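Local coordinates for cellulosomal scaffoldin (Bacteroides cellulosolvens, PDB 2XBT), which probably binds cellulose through this family 3b carbohydrate-binding module, one domain of the long scaffoldin on which the bacterium's cellulosome is built, at residues A[39-53]-A[84-98]. Numbering follows the deposited sequence.
With NO3 (nitrate ion), chain B.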
loop_
_atom_site.group_PDB
_atom_site.type_symbol
_atom_site.label_atom_id
_atom_site.label_comp_id
_atom_site.label_asym_id
_atom_site.label_seq_id
_atom_site.Cartn_x
_atom_site.Cartn_y
_atom_site.Cartn_z
ATOM N N THR A 39 0.870 -7.167 19.411
ATOM C CA THR A 39 0.539 -5.811 19.011
ATOM C C THR A 39 1.664 -5.339 18.124
ATOM O O THR A 39 2.813 -5.761 18.280
ATOM C CB THR A 39 0.453 -4.846 20.199
ATOM O OG1 THR A 39 1.762 -4.657 20.733
ATOM C CG2 THR A 39 -0.497 -5.376 21.277
ATOM N N TYR A 40 1.329 -4.484 17.165
ATOM C CA TYR A 40 2.307 -3.983 16.215
ATOM C C TYR A 40 2.314 -2.446 16.219
ATOM O O TYR A 40 1.264 -1.811 16.246
ATOM C CB TYR A 40 1.980 -4.510 14.812
ATOM C CG TYR A 40 2.210 -5.997 14.643
ATOM C CD1 TYR A 40 3.475 -6.485 14.357
ATOM C CD2 TYR A 40 1.176 -6.903 14.781
ATOM C CE1 TYR A 40 3.705 -7.847 14.192
ATOM C CE2 TYR A 40 1.392 -8.262 14.623
ATOM C CZ TYR A 40 2.662 -8.725 14.334
ATOM O OH TYR A 40 2.867 -10.075 14.179
ATOM N N ASP A 41 3.509 -1.869 16.172
ATOM C CA ASP A 41 3.696 -0.423 16.156
ATOM C C ASP A 41 3.609 0.077 14.716
ATOM O O ASP A 41 4.456 -0.267 13.887
ATOM C CB ASP A 41 5.083 -0.101 16.719
ATOM C CG ASP A 41 5.334 1.387 16.867
ATOM O OD1 ASP A 41 4.543 2.195 16.329
ATOM O OD2 ASP A 41 6.339 1.751 17.525
ATOM N N LEU A 42 2.603 0.894 14.421
ATOM C CA LEU A 42 2.399 1.345 13.051
ATOM C C LEU A 42 3.567 2.155 12.508
ATOM O O LEU A 42 3.762 2.214 11.296
ATOM C CB LEU A 42 1.105 2.135 12.903
ATOM C CG LEU A 42 -0.177 1.322 13.037
ATOM C CD1 LEU A 42 -1.362 2.261 12.922
ATOM C CD2 LEU A 42 -0.224 0.247 11.949
ATOM N N SER A 43 4.347 2.770 13.391
ATOM C CA SER A 43 5.491 3.569 12.933
ATOM C C SER A 43 6.566 2.697 12.288
ATOM O O SER A 43 7.482 3.206 11.630
ATOM C CB SER A 43 6.092 4.375 14.086
ATOM O OG SER A 43 6.824 3.536 14.967
ATOM N N LYS A 44 6.451 1.381 12.468
ATOM C CA LYS A 44 7.411 0.452 11.889
ATOM C C LYS A 44 6.907 -0.221 10.625
ATOM O O LYS A 44 7.588 -1.060 10.063
ATOM C CB LYS A 44 7.821 -0.610 12.902
ATOM C CG LYS A 44 8.547 -0.041 14.099
ATOM C CD LYS A 44 8.938 -1.152 15.053
ATOM C CE LYS A 44 9.865 -0.623 16.129
ATOM N NZ LYS A 44 9.232 0.526 16.811
ATOM N N ILE A 45 5.716 0.154 10.181
ATOM C CA ILE A 45 5.139 -0.428 8.976
ATOM C C ILE A 45 5.455 0.438 7.753
ATOM O O ILE A 45 5.320 1.658 7.793
ATOM C CB ILE A 45 3.610 -0.524 9.096
ATOM C CG1 ILE A 45 3.190 -1.602 10.114
ATOM C CG2 ILE A 45 2.976 -0.772 7.727
ATOM C CD1 ILE A 45 3.289 -3.024 9.596
ATOM N N THR A 46 5.876 -0.200 6.667
ATOM C CA THR A 46 5.926 0.460 5.367
ATOM C C THR A 46 5.183 -0.385 4.354
ATOM O O THR A 46 5.099 -1.622 4.483
ATOM C CB THR A 46 7.376 0.701 4.888
ATOM O OG1 THR A 46 8.118 -0.519 4.975
ATOM C CG2 THR A 46 8.033 1.716 5.773
ATOM N N ILE A 47 4.609 0.284 3.356
ATOM C CA ILE A 47 3.890 -0.406 2.301
ATOM C C ILE A 47 4.460 0.054 0.979
ATOM O O ILE A 47 4.723 1.243 0.809
ATOM C CB ILE A 47 2.410 -0.076 2.371
ATOM C CG1 ILE A 47 1.853 -0.577 3.701
ATOM C CG2 ILE A 47 1.649 -0.738 1.201
ATOM C CD1 ILE A 47 0.444 -0.082 3.997
ATOM N N ARG A 48 4.680 -0.874 0.051
ATOM C CA ARG A 48 5.192 -0.469 -1.259
ATOM C C ARG A 48 4.248 -0.895 -2.354
ATOM O O ARG A 48 3.807 -2.045 -2.405
ATOM C CB ARG A 48 6.579 -1.055 -1.526
ATOM C CG ARG A 48 7.632 -0.580 -0.537
ATOM C CD ARG A 48 8.990 -1.216 -0.819
ATOM N NE ARG A 48 10.013 -0.575 -0.006
ATOM C CZ ARG A 48 11.324 -0.720 -0.159
ATOM N NH1 ARG A 48 11.816 -1.489 -1.120
ATOM N NH2 ARG A 48 12.149 -0.074 0.652
ATOM N N TYR A 49 3.950 0.057 -3.231
ATOM C CA TYR A 49 3.119 -0.157 -4.398
ATOM C C TYR A 49 4.049 0.103 -5.564
ATOM O O TYR A 49 4.585 1.198 -5.694
ATOM C CB TYR A 49 1.990 0.870 -4.422
ATOM C CG TYR A 49 0.976 0.674 -5.529
ATOM C CD1 TYR A 49 -0.233 0.024 -5.286
ATOM C CD2 TYR A 49 1.212 1.162 -6.814
ATOM C CE1 TYR A 49 -1.177 -0.144 -6.295
ATOM C CE2 TYR A 49 0.275 0.998 -7.832
ATOM C CZ TYR A 49 -0.915 0.344 -7.567
ATOM O OH TYR A 49 -1.873 0.174 -8.552
ATOM N N PHE A 50 4.243 -0.919 -6.389
ATOM C CA PHE A 50 5.260 -0.887 -7.439
ATOM C C PHE A 50 4.630 -0.515 -8.764
ATOM O O PHE A 50 3.536 -0.983 -9.088
ATOM C CB PHE A 50 5.923 -2.242 -7.561
ATOM C CG PHE A 50 6.538 -2.720 -6.267
ATOM C CD1 PHE A 50 7.827 -2.344 -5.931
ATOM C CD2 PHE A 50 5.826 -3.541 -5.413
ATOM C CE1 PHE A 50 8.411 -2.777 -4.742
ATOM C CE2 PHE A 50 6.395 -3.980 -4.202
ATOM C CZ PHE A 50 7.695 -3.593 -3.885
ATOM N N TYR A 51 5.324 0.323 -9.522
ATOM C CA TYR A 51 4.741 0.870 -10.743
ATOM C C TYR A 51 5.814 1.263 -11.749
ATOM O O TYR A 51 7.003 1.253 -11.454
ATOM C CB TYR A 51 3.866 2.095 -10.430
ATOM C CG TYR A 51 4.662 3.318 -10.001
ATOM C CD1 TYR A 51 4.977 4.313 -10.907
ATOM C CD2 TYR A 51 5.100 3.470 -8.677
ATOM C CE1 TYR A 51 5.703 5.436 -10.521
ATOM C CE2 TYR A 51 5.829 4.587 -8.282
ATOM C CZ TYR A 51 6.123 5.563 -9.212
ATOM O OH TYR A 51 6.842 6.675 -8.844
ATOM N N THR A 52 5.366 1.638 -12.939
ATOM C CA THR A 52 6.271 1.978 -14.020
ATOM C C THR A 52 6.077 3.431 -14.366
ATOM O O THR A 52 4.949 3.889 -14.579
ATOM C CB THR A 52 5.981 1.155 -15.280
ATOM O OG1 THR A 52 6.296 -0.216 -15.041
ATOM C CG2 THR A 52 6.809 1.681 -16.460
ATOM N N SER A 53 7.171 4.167 -14.394
ATOM C CA SER A 53 7.100 5.583 -14.677
ATOM C C SER A 53 7.232 5.846 -16.160
ATOM O O SER A 53 8.307 5.691 -16.742
ATOM C CB SER A 53 8.186 6.362 -13.950
ATOM O OG SER A 53 8.078 7.739 -14.271
ATOM N N LYS A 84 7.515 -4.913 -15.189
ATOM C CA LYS A 84 6.333 -4.112 -14.853
ATOM C C LYS A 84 6.552 -3.044 -13.764
ATOM O O LYS A 84 5.588 -2.499 -13.221
ATOM C CB LYS A 84 5.172 -5.030 -14.468
ATOM C CG LYS A 84 4.631 -5.842 -15.646
ATOM C CD LYS A 84 3.421 -6.656 -15.268
ATOM C CE LYS A 84 2.159 -5.808 -15.296
ATOM N NZ LYS A 84 0.955 -6.589 -14.864
ATOM N N ALA A 85 7.805 -2.714 -13.458
ATOM C CA ALA A 85 8.053 -1.702 -12.433
ATOM C C ALA A 85 9.462 -1.179 -12.460
ATOM O O ALA A 85 10.412 -1.955 -12.395
ATOM C CB ALA A 85 7.748 -2.262 -11.038
ATOM N N ASN A 86 9.590 0.139 -12.530
ATOM C CA ASN A 86 10.892 0.778 -12.347
ATOM C C ASN A 86 10.894 1.743 -11.157
ATOM O O ASN A 86 11.892 2.413 -10.879
ATOM C CB ASN A 86 11.377 1.448 -13.638
ATOM C CG ASN A 86 10.456 2.572 -14.114
ATOM O OD1 ASN A 86 9.341 2.740 -13.626
ATOM N ND2 ASN A 86 10.927 3.340 -15.087
ATOM N N LYS A 87 9.760 1.801 -10.458
ATOM C CA LYS A 87 9.605 2.647 -9.288
ATOM C C LYS A 87 8.719 1.974 -8.251
ATOM O O LYS A 87 8.064 0.969 -8.529
ATOM C CB LYS A 87 8.940 3.979 -9.656
ATOM C CG LYS A 87 9.557 4.741 -10.839
ATOM C CD LYS A 87 10.605 5.753 -10.406
ATOM C CE LYS A 87 11.066 6.586 -11.599
ATOM N NZ LYS A 87 12.235 7.463 -11.289
ATOM N N TYR A 88 8.701 2.544 -7.051
ATOM C CA TYR A 88 7.683 2.199 -6.070
ATOM C C TYR A 88 7.310 3.402 -5.228
ATOM O O TYR A 88 8.134 4.284 -4.983
ATOM C CB TYR A 88 8.103 1.042 -5.173
ATOM C CG TYR A 88 9.338 1.293 -4.357
ATOM C CD1 TYR A 88 9.246 1.715 -3.022
ATOM C CD2 TYR A 88 10.595 1.126 -4.909
ATOM C CE1 TYR A 88 10.404 1.951 -2.261
ATOM C CE2 TYR A 88 11.739 1.349 -4.169
ATOM C CZ TYR A 88 11.638 1.765 -2.846
ATOM O OH TYR A 88 12.781 1.995 -2.125
ATOM N N ILE A 89 6.045 3.453 -4.836
ATOM C CA ILE A 89 5.602 4.385 -3.820
ATOM C C ILE A 89 5.852 3.663 -2.501
ATOM O O ILE A 89 5.502 2.485 -2.371
ATOM C CB ILE A 89 4.099 4.630 -3.912
ATOM C CG1 ILE A 89 3.712 5.025 -5.338
ATOM C CG2 ILE A 89 3.667 5.710 -2.910
ATOM C CD1 ILE A 89 2.285 4.750 -5.651
ATOM N N GLU A 90 6.419 4.368 -1.530
ATOM C CA GLU A 90 6.533 3.824 -0.180
ATOM C C GLU A 90 5.700 4.648 0.767
ATOM O O GLU A 90 5.947 5.843 0.947
ATOM C CB GLU A 90 7.982 3.804 0.310
ATOM C CG GLU A 90 8.117 3.209 1.713
ATOM C CD GLU A 90 9.556 2.884 2.068
ATOM O OE1 GLU A 90 10.256 3.778 2.581
ATOM O OE2 GLU A 90 9.986 1.738 1.828
ATOM N N ILE A 91 4.727 3.987 1.380
ATOM C CA ILE A 91 3.848 4.632 2.342
ATOM C C ILE A 91 4.307 4.281 3.751
ATOM O O ILE A 91 4.517 3.111 4.079
ATOM C CB ILE A 91 2.394 4.204 2.096
ATOM C CG1 ILE A 91 1.947 4.660 0.703
ATOM C CG2 ILE A 91 1.457 4.768 3.165
ATOM C CD1 ILE A 91 0.632 4.073 0.280
ATOM N N LYS A 92 4.486 5.305 4.580
ATOM C CA LYS A 92 4.937 5.089 5.942
ATOM C C LYS A 92 3.859 5.584 6.875
ATOM O O LYS A 92 3.299 6.648 6.657
ATOM C CB LYS A 92 6.220 5.867 6.217
ATOM C CG LYS A 92 7.497 5.217 5.719
ATOM C CD LYS A 92 8.697 5.948 6.311
ATOM C CE LYS A 92 10.018 5.291 5.930
ATOM N NZ LYS A 92 10.104 3.903 6.455
ATOM N N LEU A 93 3.554 4.799 7.900
ATOM C CA LEU A 93 2.583 5.197 8.903
ATOM C C LEU A 93 3.367 5.820 10.039
ATOM O O LEU A 93 4.472 5.387 10.330
ATOM C CB LEU A 93 1.792 3.981 9.365
ATOM C CG LEU A 93 1.029 3.336 8.204
ATOM C CD1 LEU A 93 0.319 2.073 8.655
ATOM C CD2 LEU A 93 0.035 4.336 7.609
ATOM N N ALA A 94 2.822 6.867 10.648
ATOM C CA ALA A 94 3.620 7.678 11.566
ATOM C C ALA A 94 3.481 7.267 13.024
ATOM O O ALA A 94 4.451 7.319 13.783
ATOM C CB ALA A 94 3.305 9.166 11.399
ATOM N N SER A 95 2.284 6.866 13.421
ATOM C CA SER A 95 2.033 6.635 14.833
ATOM C C SER A 95 0.921 5.637 15.099
ATOM O O SER A 95 0.196 5.239 14.193
ATOM C CB SER A 95 1.669 7.952 15.514
ATOM O OG SER A 95 0.383 8.389 15.099
ATOM N N GLY A 96 0.777 5.244 16.361
ATOM C CA GLY A 96 -0.340 4.405 16.737
ATOM C C GLY A 96 0.018 2.935 16.740
ATOM O O GLY A 96 1.121 2.524 16.363
ATOM N N THR A 97 -0.943 2.131 17.162
ATOM C CA THR A 97 -0.695 0.731 17.417
ATOM C C THR A 97 -1.791 -0.122 16.816
ATOM O O THR A 97 -2.971 0.210 16.905
ATOM C CB THR A 97 -0.669 0.486 18.942
ATOM O OG1 THR A 97 0.436 1.200 19.521
ATOM C CG2 THR A 97 -0.533 -0.990 19.254
ATOM N N LEU A 98 -1.394 -1.212 16.178
ATOM C CA LEU A 98 -2.329 -2.266 15.852
ATOM C C LEU A 98 -2.422 -3.178 17.061
ATOM O O LEU A 98 -1.445 -3.845 17.408
ATOM C CB LEU A 98 -1.841 -3.072 14.655
ATOM C CG LEU A 98 -2.304 -2.616 13.289
ATOM C CD1 LEU A 98 -2.120 -3.776 12.313
ATOM C CD2 LEU A 98 -3.762 -2.153 13.329
HETATM N N NO3 B . 15.240 -1.380 0.190
HETATM O O1 NO3 B . 15.484 -1.770 1.511
HETATM O O2 NO3 B . 15.268 -0.020 -0.152
HETATM O O3 NO3 B . 14.969 -2.355 -0.780
HETATM O O HOH W 1 7.181 6.220 10.540
HETATM O O HOH W 2 8.892 2.997 9.037
HETATM O O HOH W 3 6.406 3.487 9.181
#
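I47 and I91, paired by two backbone hydrogen bonds, sit near the K92 end of the antiparallel pairing of strands 45-51 and 87-93, a worked example of one strand pair with a mixed polar and aromatic face and a mainly apolar one. The backbone bonding continues through Y49 with I89 to Y51, opposite which a classic beta bulge sets both N86 and K87; S53 N donates to N86 OD1 (2.7 Å), on a lone pair. Past the 3-10 turn 42-44, Y40 pairs with L98, while L42 N donates to G96 O (2.9 Å).

R48, E90 and K92 form a charge network on the face that also holds T46, F50 and Y88. R48 grips E90 side-on: its NE (3.0 Å) and NH2 (3.1 Å) both donate to E90 OE2, NE from the anti side and NH2 from the syn, each tilted about 20° from the carboxylate plane. The extended R48 chain also lays its guanidinium over the Y88 ring, planes 21° apart; a nitrate is held weakly by NH1 and NH2. A leucine here would probably cost E90 OE2 both these donors, leaving E90 the long K92 salt bridge, and uncover the Y88 ring.

On the other face, Y51 CG stands between backbone N and carbonyl carbon (chi1 70°), turning the ring back across the neighbouring strand, where K87 CB makes a CH-pi contact, 3.6 Å from the centroid. Where the 3-10 segment joins the short 40-41/97-98 pair, L42 CD2 meets L93 CD1 and L98 CG, each at 3.8 Å.

Strand 45-51 is central in a five-stranded antiparallel sheet, with 87-93 and then 71-82 on one side and 147-150 on the other; I45 and Y49 pack on strand 22-34 of the facing sheet, in the core of this CBM3 beta-sandwich.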